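Local structure of 3-keto-5-aminohexanoate cleavage enzyme (Ralstonia eutropha, 3C6C) at residues Arg79-Arg92 with Asp125-Cys139. The protein probably cleaves 3-keto-5-aminohexanoate or a related beta-keto acid, as a metal-dependent TIM-barrel enzyme of the BKACE family. Sequence-based numbering, arbitrary orientation.
Sequences RDPVLFKEVVDRVR and DVVPVAERVKHLEDC
Phe84 and His135 bring their rings together obliquely where two neighbouring outer helices of the TIM barrel, 81-92 and 134-139, pack side by side; the axes of these segments approach to 9.0 Å and cross at 32°. His135 CD2 lies over the centre of the Phe84 ring, 3.7 Å from Phe84 CE2, yet the ring planes are inclined by 32°. Beyond this contact His135 NE2 is hydrogen-bonded to Thr103 O, which helps hold the imidazole's rotation. Phe84 also packs on Val69 of barrel strand 64-70, linking this interface to the sheet.

Before the helix, Arg79 reaches the other segment through a chain extended from CG to NE and forms a salt-bridge network with Asp125 and Glu131. The grip on Asp125 is side-on: Arg79 NE to Asp125 OD2 at 2.9 Å and Arg79 NH2 to Asp125 OD1 at 3.0 Å, both on syn lone pairs, with guanidinium and carboxylate nearly coplanar. Glu131 crosses the Arg79 side chain at about a right angle, its carboxylate plane turned 70° from the guanidinium, so NH1 meets OE2 from above the carboxylate. Val127 CG2 sits over the rim of one guanidinium face.

Between the salt bridges and the rings, Pro81 CG rests on Lys134 CG at 3.8 Å. On the Arg92 side of the rings, Cys139 SG lies against Phe84 CB. Arg92 closes the contact end-on: Arg92 NH1, at 2.9 Å, and NH2, at 3.1 Å, both donate to the backbone oxygen Cys139 O.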
ATOM      1  N   ARG A  79     -11.502 -11.493  37.517  1.00 19.81           N
ATOM      2  CA  ARG A  79     -12.589 -11.922  36.648  1.00 20.13           C
ATOM      3  C   ARG A  79     -13.814 -12.390  37.457  1.00 21.27           C
ATOM      4  O   ARG A  79     -14.632 -13.150  36.969  1.00 21.31           O
ATOM      5  CB  ARG A  79     -12.135 -13.013  35.676  1.00 20.48           C
ATOM      6  CG  ARG A  79     -11.489 -14.216  36.277  1.00 22.96           C
ATOM      7  CD  ARG A  79     -11.156 -15.195  35.151  1.00 26.89           C
ATOM      8  NE  ARG A  79     -10.426 -16.352  35.647  1.00 22.28           N
ATOM      9  CZ  ARG A  79     -11.008 -17.421  36.178  1.00 32.13           C
ATOM     10  NH1 ARG A  79     -12.334 -17.473  36.266  1.00 27.36           N
ATOM     11  NH2 ARG A  79     -10.271 -18.446  36.590  1.00 31.12           N
ATOM     12  N   ASP A  80     -13.932 -11.878  38.669  1.00 18.78           N
ATOM     13  CA  ASP A  80     -15.060 -12.241  39.579  1.00 19.01           C
ATOM     14  C   ASP A  80     -16.411 -11.842  38.986  1.00 18.72           C
ATOM     15  O   ASP A  80     -16.678 -10.667  38.824  1.00 20.65           O
ATOM     16  CB  ASP A  80     -14.865 -11.572  40.941  1.00 21.53           C
ATOM     17  CG  ASP A  80     -15.914 -11.996  41.957  1.00 20.85           C
ATOM     18  OD1 ASP A  80     -16.842 -12.751  41.582  1.00 21.17           O
ATOM     19  OD2 ASP A  80     -15.778 -11.579  43.121  1.00 22.52           O
ATOM     20  N   PRO A  81     -17.281 -12.819  38.682  1.00 20.51           N
ATOM     21  CA  PRO A  81     -18.580 -12.512  38.057  1.00 20.25           C
ATOM     22  C   PRO A  81     -19.450 -11.588  38.921  1.00 20.21           C
ATOM     23  O   PRO A  81     -20.288 -10.843  38.404  1.00 19.68           O
ATOM     24  CB  PRO A  81     -19.251 -13.897  37.920  1.00 20.25           C
ATOM     25  CG  PRO A  81     -18.095 -14.852  37.818  1.00 22.43           C
ATOM     26  CD  PRO A  81     -17.040 -14.273  38.762  1.00 21.61           C
ATOM     27  N   VAL A  82     -19.233 -11.659  40.222  1.00 19.77           N
ATOM     28  CA  VAL A  82     -19.999 -10.841  41.167  1.00 19.75           C
ATOM     29  C   VAL A  82     -19.715  -9.359  40.948  1.00 17.63           C
ATOM     30  O   VAL A  82     -20.612  -8.504  40.992  1.00 17.51           O
ATOM     31  CB  VAL A  82     -19.704 -11.205  42.648  1.00 20.48           C
ATOM     32  CG1 VAL A  82     -20.395 -10.218  43.601  1.00 23.46           C
ATOM     33  CG2 VAL A  82     -20.159 -12.641  42.933  1.00 21.26           C
ATOM     34  N   LEU A  83     -18.457  -9.083  40.648  1.00 16.72           N
ATOM     35  CA  LEU A  83     -18.008  -7.713  40.418  1.00 15.80           C
ATOM     36  C   LEU A  83     -18.559  -7.203  39.095  1.00 16.19           C
ATOM     37  O   LEU A  83     -19.025  -6.053  38.986  1.00 16.23           O
ATOM     38  CB  LEU A  83     -16.485  -7.616  40.437  1.00 17.37           C
ATOM     39  CG  LEU A  83     -15.830  -7.996  41.776  1.00 17.73           C
ATOM     40  CD1 LEU A  83     -14.312  -7.784  41.619  1.00 18.24           C
ATOM     41  CD2 LEU A  83     -16.442  -7.169  42.940  1.00 22.75           C
ATOM     42  N   PHE A  84     -18.536  -8.067  38.089  1.00 15.18           N
ATOM     43  CA  PHE A  84     -19.082  -7.714  36.760  1.00 16.01           C
ATOM     44  C   PHE A  84     -20.573  -7.352  36.909  1.00 18.09           C
ATOM     45  O   PHE A  84     -21.047  -6.368  36.361  1.00 17.13           O
ATOM     46  CB  PHE A  84     -18.940  -8.840  35.725  1.00 17.58           C
ATOM     47  CG  PHE A  84     -17.593  -8.900  35.033  1.00 16.44           C
ATOM     48  CD1 PHE A  84     -17.228  -7.956  34.074  1.00 16.02           C
ATOM     49  CD2 PHE A  84     -16.706  -9.909  35.332  1.00 18.45           C
ATOM     50  CE1 PHE A  84     -16.006  -8.025  33.425  1.00 15.95           C
ATOM     51  CE2 PHE A  84     -15.474  -9.997  34.669  1.00 17.85           C
ATOM     52  CZ  PHE A  84     -15.132  -9.032  33.721  1.00 18.86           C
ATOM     53  N   LYS A  85     -21.288  -8.185  37.663  1.00 17.72           N
ATOM     54  CA  LYS A  85     -22.739  -7.992  37.858  1.00 16.39           C
ATOM     55  C   LYS A  85     -23.035  -6.661  38.540  1.00 18.40           C
ATOM     56  O   LYS A  85     -23.975  -5.948  38.191  1.00 16.14           O
ATOM     57  CB  LYS A  85     -23.365  -9.178  38.611  1.00 19.79           C
ATOM     58  CG  LYS A  85     -24.872  -9.043  38.860  1.00 23.72           C
ATOM     59  CD  LYS A  85     -25.664  -9.129  37.578  1.00 24.79           C
ATOM     60  CE  LYS A  85     -27.100  -9.633  37.817  1.00 25.46           C
ATOM     61  NZ  LYS A  85     -27.901  -8.800  38.749  1.00 22.22           N
ATOM     62  N   GLU A  86     -22.208  -6.303  39.503  1.00 15.72           N
ATOM     63  CA  GLU A  86     -22.392  -5.039  40.229  1.00 16.37           C
ATOM     64  C   GLU A  86     -22.189  -3.864  39.267  1.00 16.71           C
ATOM     65  O   GLU A  86     -22.949  -2.894  39.272  1.00 18.43           O
ATOM     66  CB  GLU A  86     -21.439  -4.903  41.430  1.00 16.90           C
ATOM     67  CG  GLU A  86     -21.692  -3.607  42.203  1.00 15.50           C
ATOM     68  CD  GLU A  86     -20.787  -3.381  43.378  1.00 18.89           C
ATOM     69  OE1 GLU A  86     -20.155  -4.354  43.848  1.00 20.09           O
ATOM     70  OE2 GLU A  86     -20.698  -2.204  43.808  1.00 22.44           O
ATOM     71  N   VAL A  87     -21.176  -3.978  38.411  1.00 18.49           N
ATOM     72  CA  VAL A  87     -20.896  -2.880  37.468  1.00 15.57           C
ATOM     73  C   VAL A  87     -22.095  -2.687  36.540  1.00 16.99           C
ATOM     74  O   VAL A  87     -22.587  -1.579  36.366  1.00 16.33           O
ATOM     75  CB  VAL A  87     -19.608  -3.069  36.617  1.00 18.56           C
ATOM     76  CG1 VAL A  87     -19.562  -2.011  35.465  1.00 16.80           C
ATOM     77  CG2 VAL A  87     -18.336  -2.965  37.518  1.00 17.94           C
ATOM     78  N   VAL A  88     -22.584  -3.777  35.981  1.00 16.28           N
ATOM     79  CA  VAL A  88     -23.656  -3.722  34.974  0.50 17.72           C
ATOM     80  C   VAL A  88     -24.958  -3.238  35.614  1.00 16.99           C
ATOM     81  O   VAL A  88     -25.712  -2.451  35.032  1.00 18.26           O
ATOM     82  CB  VAL A  88     -23.838  -5.086  34.265  0.50 18.45           C
ATOM     83  CG1 VAL A  88     -25.159  -5.156  33.529  0.50 21.86           C
ATOM     84  CG2 VAL A  88     -22.652  -5.342  33.307  0.50 18.46           C
ATOM     85  N   ASP A  89     -25.179  -3.695  36.849  1.00 17.39           N
ATOM     86  CA  ASP A  89     -26.370  -3.286  37.610  1.00 18.13           C
ATOM     87  C   ASP A  89     -26.340  -1.777  37.875  1.00 18.09           C
ATOM     88  O   ASP A  89     -27.351  -1.091  37.744  1.00 16.72           O
ATOM     89  CB  ASP A  89     -26.528  -4.065  38.918  1.00 18.07           C
ATOM     90  CG  ASP A  89     -26.960  -5.519  38.699  1.00 22.64           C
ATOM     91  OD1 ASP A  89     -27.335  -5.878  37.553  1.00 23.40           O
ATOM     92  OD2 ASP A  89     -26.921  -6.301  39.689  1.00 21.17           O
ATOM     93  N   ARG A  90     -25.165  -1.281  38.233  1.00 17.83           N
ATOM     94  CA  ARG A  90     -24.964   0.161  38.467  1.00 16.31           C
ATOM     95  C   ARG A  90     -25.170   1.001  37.212  1.00 18.09           C
ATOM     96  O   ARG A  90     -25.835   2.026  37.252  1.00 19.00           O
ATOM     97  CB  ARG A  90     -23.600   0.488  39.109  1.00 18.13           C
ATOM     98  CG  ARG A  90     -23.459  -0.004  40.545  1.00 19.87           C
ATOM     99  CD  ARG A  90     -22.137   0.410  41.113  1.00 20.30           C
ATOM    100  NE  ARG A  90     -21.961  -0.085  42.460  1.00 18.77           N
ATOM    101  CZ  ARG A  90     -22.364   0.584  43.542  1.00 22.99           C
ATOM    102  NH1 ARG A  90     -22.958   1.754  43.409  1.00 28.89           N
ATOM    103  NH2 ARG A  90     -22.166   0.095  44.745  1.00 23.96           N
ATOM    104  N   VAL A  91     -24.595   0.581  36.100  1.00 19.44           N
ATOM    105  CA  VAL A  91     -24.676   1.396  34.868  1.00 17.39           C
ATOM    106  C   VAL A  91     -26.135   1.412  34.407  1.00 17.54           C
ATOM    107  O   VAL A  91     -26.706   2.442  34.065  1.00 19.42           O
ATOM    108  CB  VAL A  91     -23.748   0.888  33.739  1.00 17.93           C
ATOM    109  CG1 VAL A  91     -24.013   1.694  32.434  1.00 16.37           C
ATOM    110  CG2 VAL A  91     -22.272   0.956  34.174  1.00 16.14           C
ATOM    111  N   ARG A  92     -26.741   0.247  34.459  1.00 19.21           N
ATOM    112  CA  ARG A  92     -28.112   0.070  33.967  1.00 20.83           C
ATOM    113  C   ARG A  92     -29.137   0.831  34.796  1.00 22.27           C
ATOM    114  O   ARG A  92     -30.231   1.104  34.308  1.00 26.13           O
ATOM    115  CB  ARG A  92     -28.515  -1.412  33.878  1.00 18.81           C
ATOM    116  CG  ARG A  92     -27.916  -2.087  32.674  1.00 17.84           C
ATOM    117  CD  ARG A  92     -28.112  -3.587  32.676  1.00 20.19           C
ATOM    118  NE  ARG A  92     -27.617  -4.199  31.453  1.00 23.14           N
ATOM    119  CZ  ARG A  92     -27.317  -5.491  31.341  1.00 26.53           C
ATOM    120  NH1 ARG A  92     -27.441  -6.286  32.386  1.00 24.30           N
ATOM    121  NH2 ARG A  92     -26.883  -5.982  30.198  1.00 23.00           N
ATOM    122  N   ASP A 125      -3.442 -18.869  34.291  1.00 29.55           N
ATOM    123  CA  ASP A 125      -4.909 -18.883  34.410  1.00 29.09           C
ATOM    124  C   ASP A 125      -5.519 -19.248  33.078  1.00 29.84           C
ATOM    125  O   ASP A 125      -5.959 -18.388  32.301  1.00 29.65           O
ATOM    126  CB  ASP A 125      -5.423 -17.510  34.914  1.00 31.29           C
ATOM    127  CG  ASP A 125      -6.922 -17.509  35.279  1.00 33.13           C
ATOM    128  OD1 ASP A 125      -7.488 -18.581  35.599  1.00 33.49           O
ATOM    129  OD2 ASP A 125      -7.536 -16.412  35.260  1.00 32.11           O
ATOM    130  N   VAL A 126      -5.525 -20.549  32.815  1.00 27.12           N
ATOM    131  CA  VAL A 126      -6.124 -21.089  31.602  1.00 26.82           C
ATOM    132  C   VAL A 126      -7.320 -21.914  32.023  1.00 27.97           C
ATOM    133  O   VAL A 126      -7.174 -22.985  32.602  1.00 27.79           O
ATOM    134  CB  VAL A 126      -5.113 -21.958  30.795  1.00 26.60           C
ATOM    135  CG1 VAL A 126      -5.789 -22.595  29.573  1.00 23.96           C
ATOM    136  CG2 VAL A 126      -3.920 -21.105  30.352  1.00 24.96           C
ATOM    137  N   VAL A 127      -8.507 -21.415  31.730  1.00 27.72           N
ATOM    138  CA  VAL A 127      -9.704 -22.054  32.247  1.00 28.58           C
ATOM    139  C   VAL A 127     -10.713 -22.402  31.169  1.00 28.61           C
ATOM    140  O   VAL A 127     -10.704 -21.853  30.069  1.00 25.22           O
ATOM    141  CB  VAL A 127     -10.361 -21.216  33.365  1.00 32.25           C
ATOM    142  CG1 VAL A 127      -9.383 -21.032  34.538  1.00 39.29           C
ATOM    143  CG2 VAL A 127     -10.804 -19.886  32.864  1.00 26.19           C
ATOM    144  N   PRO A 128     -11.585 -23.350  31.474  1.00 24.92           N
ATOM    145  CA  PRO A 128     -12.510 -23.826  30.464  1.00 25.26           C
ATOM    146  C   PRO A 128     -13.564 -22.826  30.063  1.00 25.06           C
ATOM    147  O   PRO A 128     -13.840 -21.859  30.782  1.00 24.99           O
ATOM    148  CB  PRO A 128     -13.168 -25.049  31.133  1.00 24.84           C
ATOM    149  CG  PRO A 128     -12.223 -25.449  32.180  1.00 26.15           C
ATOM    150  CD  PRO A 128     -11.606 -24.190  32.685  1.00 27.62           C
ATOM    151  N   VAL A 129     -14.144 -23.110  28.904  1.00 24.68           N
ATOM    152  CA  VAL A 129     -15.171 -22.247  28.306  1.00 25.27           C
ATOM    153  C   VAL A 129     -16.280 -21.919  29.303  1.00 23.66           C
ATOM    154  O   VAL A 129     -16.681 -20.769  29.468  1.00 23.87           O
ATOM    155  CB  VAL A 129     -15.762 -22.885  27.022  1.00 26.00           C
ATOM    156  CG1 VAL A 129     -17.075 -22.210  26.627  1.00 23.66           C
ATOM    157  CG2 VAL A 129     -14.725 -22.814  25.897  1.00 27.85           C
ATOM    158  N   ALA A 130     -16.746 -22.941  30.004  1.00 25.31           N
ATOM    159  CA  ALA A 130     -17.934 -22.778  30.849  1.00 24.80           C
ATOM    160  C   ALA A 130     -17.645 -21.748  31.940  1.00 25.98           C
ATOM    161  O   ALA A 130     -18.507 -20.940  32.331  1.00 27.39           O
ATOM    162  CB  ALA A 130     -18.352 -24.092  31.474  1.00 23.49           C
ATOM    163  N   GLU A 131     -16.415 -21.769  32.431  1.00 24.68           N
ATOM    164  CA  GLU A 131     -16.053 -20.808  33.473  1.00 25.36           C
ATOM    165  C   GLU A 131     -15.799 -19.436  32.852  1.00 25.74           C
ATOM    166  O   GLU A 131     -16.168 -18.402  33.402  1.00 24.14           O
ATOM    167  CB  GLU A 131     -14.837 -21.247  34.275  1.00 28.06           C
ATOM    168  CG  GLU A 131     -14.846 -20.558  35.630  1.00 37.60           C
ATOM    169  CD  GLU A 131     -13.601 -20.800  36.444  1.00 44.57           C
ATOM    170  OE1 GLU A 131     -12.876 -21.799  36.199  1.00 47.80           O
ATOM    171  OE2 GLU A 131     -13.358 -19.971  37.338  1.00 47.05           O
ATOM    172  N   ARG A 132     -15.200 -19.446  31.679  1.00 25.78           N
ATOM    173  CA  ARG A 132     -14.864 -18.179  31.004  1.00 26.51           C
ATOM    174  C   ARG A 132     -16.106 -17.337  30.748  1.00 26.76           C
ATOM    175  O   ARG A 132     -16.052 -16.102  30.739  1.00 27.26           O
ATOM    176  CB  ARG A 132     -14.152 -18.420  29.678  1.00 26.11           C
ATOM    177  CG  ARG A 132     -12.712 -18.816  29.815  1.00 31.20           C
ATOM    178  CD  ARG A 132     -12.104 -18.818  28.450  1.00 40.80           C
ATOM    179  NE  ARG A 132     -10.862 -19.573  28.339  1.00 44.32           N
ATOM    180  CZ  ARG A 132     -10.058 -19.464  27.288  1.00 48.27           C
ATOM    181  NH1 ARG A 132     -10.413 -18.631  26.306  1.00 36.24           N
ATOM    182  NH2 ARG A 132      -8.926 -20.167  27.211  1.00 49.50           N
ATOM    183  N   VAL A 133     -17.235 -17.999  30.556  1.00 24.53           N
ATOM    184  CA  VAL A 133     -18.425 -17.282  30.068  1.00 24.29           C
ATOM    185  C   VAL A 133     -19.431 -17.031  31.191  1.00 24.47           C
ATOM    186  O   VAL A 133     -20.519 -16.482  30.972  1.00 23.61           O
ATOM    187  CB  VAL A 133     -19.112 -17.990  28.853  1.00 25.29           C
ATOM    188  CG1 VAL A 133     -18.130 -18.139  27.632  1.00 23.69           C
ATOM    189  CG2 VAL A 133     -19.731 -19.319  29.265  1.00 23.23           C
ATOM    190  N   LYS A 134     -19.056 -17.430  32.401  1.00 24.13           N
ATOM    191  CA  LYS A 134     -19.987 -17.332  33.554  1.00 23.56           C
ATOM    192  C   LYS A 134     -20.540 -15.894  33.740  1.00 23.00           C
ATOM    193  O   LYS A 134     -21.734 -15.667  33.891  1.00 21.74           O
ATOM    194  CB  LYS A 134     -19.309 -17.851  34.837  1.00 25.59           C
ATOM    195  CG  LYS A 134     -20.078 -17.612  36.093  1.00 33.47           C
ATOM    196  CD  LYS A 134     -21.505 -18.147  35.994  1.00 41.03           C
ATOM    197  CE  LYS A 134     -22.242 -18.075  37.362  1.00 43.57           C
ATOM    198  NZ  LYS A 134     -21.714 -17.007  38.290  1.00 41.38           N
ATOM    199  N   HIS A 135     -19.646 -14.920  33.687  1.00 20.24           N
ATOM    200  CA  HIS A 135     -20.049 -13.514  33.868  1.00 19.11           C
ATOM    201  C   HIS A 135     -20.973 -13.036  32.762  1.00 20.56           C
ATOM    202  O   HIS A 135     -21.849 -12.201  32.974  1.00 20.09           O
ATOM    203  CB  HIS A 135     -18.843 -12.587  34.048  1.00 19.80           C
ATOM    204  CG  HIS A 135     -17.984 -12.453  32.836  1.00 20.87           C
ATOM    205  ND1 HIS A 135     -17.314 -13.519  32.266  1.00 20.19           N
ATOM    206  CD2 HIS A 135     -17.671 -11.366  32.086  1.00 20.62           C
ATOM    207  CE1 HIS A 135     -16.633 -13.089  31.221  1.00 22.78           C
ATOM    208  NE2 HIS A 135     -16.830 -11.789  31.092  1.00 19.70           N
ATOM    209  N   LEU A 136     -20.800 -13.613  31.588  1.00 17.71           N
ATOM    210  CA  LEU A 136     -21.605 -13.222  30.437  1.00 18.99           C
ATOM    211  C   LEU A 136     -23.042 -13.738  30.611  1.00 19.36           C
ATOM    212  O   LEU A 136     -24.006 -13.065  30.291  1.00 20.60           O
ATOM    213  CB  LEU A 136     -21.004 -13.739  29.129  1.00 19.51           C
ATOM    214  CG  LEU A 136     -19.625 -13.219  28.728  1.00 20.15           C
ATOM    215  CD1 LEU A 136     -19.325 -13.755  27.311  1.00 16.63           C
ATOM    216  CD2 LEU A 136     -19.594 -11.688  28.805  1.00 19.70           C
ATOM    217  N   GLU A 137     -23.121 -14.938  31.166  1.00 19.85           N
ATOM    218  CA  GLU A 137     -24.402 -15.601  31.445  1.00 19.53           C
ATOM    219  C   GLU A 137     -25.176 -14.754  32.441  1.00 21.82           C
ATOM    220  O   GLU A 137     -26.376 -14.575  32.322  1.00 20.76           O
ATOM    221  CB  GLU A 137     -24.174 -16.999  31.987  1.00 21.13           C
ATOM    222  CG  GLU A 137     -23.552 -17.950  30.985  1.00 23.75           C
ATOM    223  CD  GLU A 137     -23.193 -19.315  31.572  1.00 28.90           C
ATOM    224  OE1 GLU A 137     -23.144 -19.460  32.799  1.00 31.04           O
ATOM    225  OE2 GLU A 137     -22.933 -20.232  30.780  1.00 30.69           O
ATOM    226  N   ASP A 138     -24.457 -14.200  33.406  1.00 21.01           N
ATOM    227  CA  ASP A 138     -25.089 -13.471  34.519  1.00 20.10           C
ATOM    228  C   ASP A 138     -25.498 -12.065  34.081  1.00 21.84           C
ATOM    229  O   ASP A 138     -26.527 -11.536  34.511  1.00 19.24           O
ATOM    230  CB  ASP A 138     -24.137 -13.293  35.717  1.00 22.45           C
ATOM    231  CG  ASP A 138     -23.793 -14.591  36.457  1.00 31.38           C
ATOM    232  OD1 ASP A 138     -24.439 -15.666  36.256  1.00 30.74           O
ATOM    233  OD2 ASP A 138     -22.843 -14.511  37.277  1.00 41.24           O
ATOM    234  N   CYS A 139     -24.661 -11.445  33.247  1.00 16.55           N
ATOM    235  CA  CYS A 139     -24.798 -10.017  32.944  1.00 17.85           C
ATOM    236  C   CYS A 139     -25.493  -9.715  31.624  1.00 18.93           C
ATOM    237  O   CYS A 139     -26.083  -8.654  31.465  1.00 19.65           O
ATOM    238  CB  CYS A 139     -23.430  -9.332  32.935  1.00 18.50           C
ATOM    239  SG  CYS A 139     -22.566  -9.307  34.522  1.00 20.58           S
TER